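Local coordinates for protein aspartokinase (Synechocystis, PDB 3L76) that binds lysine and threonine at its ACT domains and probably phosphorylates the beta-carboxyl group of aspartate with ATP, the first step toward both amino acids, at residues A[185-190]-A[438-443]. Residues are numbered along the deposited sequence; the frame is centred on the assembly and turned at random.
Sequences PRLVPE and VALDQD
Leu187 and Leu440 meet through one methyl each. CD1 of Leu187 lies 3.6 Å from CD2 of Leu440, and the two side chains cross at about a right angle. The first torsion of Leu440 puts its CG anti to the backbone N (chi1 -175°), which carries the branch out from the strand to the loop. The same methyl, Leu187 CD1, comes within 4.2 Å of Gln442 NE2. This is a looser touch, and no hydrogen bond joins the two segments. Further along, Asp441 OD1 accepts from Asp443 N at 2.8 Å. That bond closes an Asx turn across Gln442.

Around this pair, Leu187 also packs on Leu581 of helix 577-587, and Leu440 on Ala528 and Val530 of strand 520-533. Val438, on the same strand as Leu440, is tied to the loop by backbone bonding with Thr182 and by its O to Thr183 OG1. The contact thus joins a loop of the amino acid kinase region to a strand of the ACT-bearing half. Across these two segments it is a small, apolar surface patch. The hydrogen bonds between loop and strand are made beside it, and the leucines add apolar packing without directional bonding.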
loop_
_atom_site.group_PDB
_atom_site.type_symbol
_atom_site.label_atom_id
_atom_site.label_comp_id
_atom_site.label_asym_id
_atom_site.label_seq_id
_atom_site.Cartn_x
_atom_site.Cartn_y
_atom_site.Cartn_z
ATOM N N PRO A 185 14.223 -20.328 28.422
ATOM C CA PRO A 185 14.985 -21.553 28.137
ATOM C C PRO A 185 16.477 -21.276 28.136
ATOM O O PRO A 185 17.272 -22.131 28.521
ATOM C CB PRO A 185 14.554 -21.916 26.714
ATOM C CG PRO A 185 13.318 -21.168 26.469
ATOM C CD PRO A 185 13.398 -19.919 27.276
ATOM N N ARG A 186 16.840 -20.081 27.687
ATOM C CA ARG A 186 18.229 -19.667 27.637
ATOM C C ARG A 186 18.911 -19.713 29.005
ATOM O O ARG A 186 20.125 -19.843 29.074
ATOM C CB ARG A 186 18.354 -18.273 27.014
ATOM C CG ARG A 186 18.201 -18.253 25.500
ATOM C CD ARG A 186 18.351 -16.837 24.934
ATOM N NE ARG A 186 17.068 -16.175 24.683
ATOM C CZ ARG A 186 16.524 -15.245 25.465
ATOM N NH1 ARG A 186 17.145 -14.847 26.567
ATOM N NH2 ARG A 186 15.356 -14.706 25.140
ATOM N N LEU A 187 18.137 -19.618 30.085
ATOM C CA LEU A 187 18.711 -19.690 31.428
ATOM C C LEU A 187 18.330 -20.978 32.139
ATOM O O LEU A 187 19.049 -21.442 33.015
ATOM C CB LEU A 187 18.284 -18.489 32.269
ATOM C CG LEU A 187 18.321 -17.117 31.599
ATOM C CD1 LEU A 187 17.982 -16.030 32.610
ATOM C CD2 LEU A 187 19.675 -16.864 30.976
ATOM N N VAL A 188 17.191 -21.551 31.768
ATOM C CA VAL A 188 16.722 -22.782 32.389
ATOM C C VAL A 188 16.207 -23.761 31.339
ATOM O O VAL A 188 15.012 -23.783 31.031
ATOM C CB VAL A 188 15.620 -22.498 33.416
ATOM C CG1 VAL A 188 15.187 -23.785 34.102
ATOM C CG2 VAL A 188 16.097 -21.459 34.434
ATOM N N PRO A 189 17.114 -24.582 30.785
ATOM C CA PRO A 189 16.805 -25.522 29.696
ATOM C C PRO A 189 15.627 -26.447 30.002
ATOM O O PRO A 189 14.958 -26.902 29.071
ATOM C CB PRO A 189 18.097 -26.339 29.558
ATOM C CG PRO A 189 19.173 -25.456 30.084
ATOM C CD PRO A 189 18.530 -24.658 31.196
ATOM N N GLU A 190 15.380 -26.715 31.281
ATOM C CA GLU A 190 14.298 -27.606 31.682
ATOM C C GLU A 190 12.935 -26.923 31.616
ATOM O O GLU A 190 11.922 -27.501 32.023
ATOM C CB GLU A 190 14.536 -28.146 33.086
ATOM C CG GLU A 190 15.937 -28.673 33.305
ATOM C CD GLU A 190 16.963 -27.565 33.435
ATOM O OE1 GLU A 190 18.005 -27.626 32.749
ATOM O OE2 GLU A 190 16.726 -26.630 34.223
ATOM N N VAL A 438 8.101 -18.378 36.048
ATOM C CA VAL A 438 9.016 -17.479 36.734
ATOM C C VAL A 438 9.850 -16.742 35.705
ATOM O O VAL A 438 10.009 -17.212 34.586
ATOM C CB VAL A 438 9.944 -18.238 37.715
ATOM C CG1 VAL A 438 9.127 -18.920 38.791
ATOM C CG2 VAL A 438 10.785 -19.247 36.972
ATOM N N ALA A 439 10.382 -15.586 36.078
ATOM C CA ALA A 439 11.102 -14.765 35.118
ATOM C C ALA A 439 12.187 -13.903 35.765
ATOM O O ALA A 439 12.188 -13.671 36.972
ATOM C CB ALA A 439 10.134 -13.907 34.328
ATOM N N LEU A 440 13.098 -13.423 34.929
ATOM C CA LEU A 440 14.261 -12.700 35.374
ATOM C C LEU A 440 14.507 -11.462 34.532
ATOM O O LEU A 440 14.549 -11.547 33.317
ATOM C CB LEU A 440 15.495 -13.594 35.279
ATOM C CG LEU A 440 16.772 -12.947 35.850
ATOM C CD1 LEU A 440 16.728 -12.874 37.381
ATOM C CD2 LEU A 440 18.015 -13.678 35.400
ATOM N N ASP A 441 14.684 -10.309 35.165
ATOM C CA ASP A 441 15.124 -9.138 34.420
ATOM C C ASP A 441 16.442 -8.584 34.977
ATOM O O ASP A 441 16.522 -8.188 36.149
ATOM C CB ASP A 441 14.032 -8.071 34.373
ATOM C CG ASP A 441 14.412 -6.890 33.503
ATOM O OD1 ASP A 441 15.614 -6.709 33.224
ATOM O OD2 ASP A 441 13.511 -6.139 33.094
ATOM N N GLN A 442 17.473 -8.566 34.130
ATOM C CA GLN A 442 18.789 -8.094 34.546
ATOM C C GLN A 442 19.298 -6.890 33.747
ATOM O O GLN A 442 20.481 -6.584 33.767
ATOM C CB GLN A 442 19.801 -9.244 34.534
ATOM C CG GLN A 442 19.593 -10.234 33.420
ATOM C CD GLN A 442 20.615 -11.360 33.402
ATOM O OE1 GLN A 442 21.733 -11.221 33.907
ATOM N NE2 GLN A 442 20.238 -12.484 32.804
ATOM N N ASP A 443 18.394 -6.192 33.075
ATOM C CA ASP A 443 18.746 -5.018 32.283
ATOM C C ASP A 443 18.378 -3.730 32.998
ATOM O O ASP A 443 18.376 -2.651 32.400
ATOM C CB ASP A 443 18.026 -5.050 30.935
ATOM C CG ASP A 443 18.635 -6.042 29.970
ATOM O OD1 ASP A 443 18.699 -7.243 30.304
ATOM O OD2 ASP A 443 19.047 -5.617 28.871
#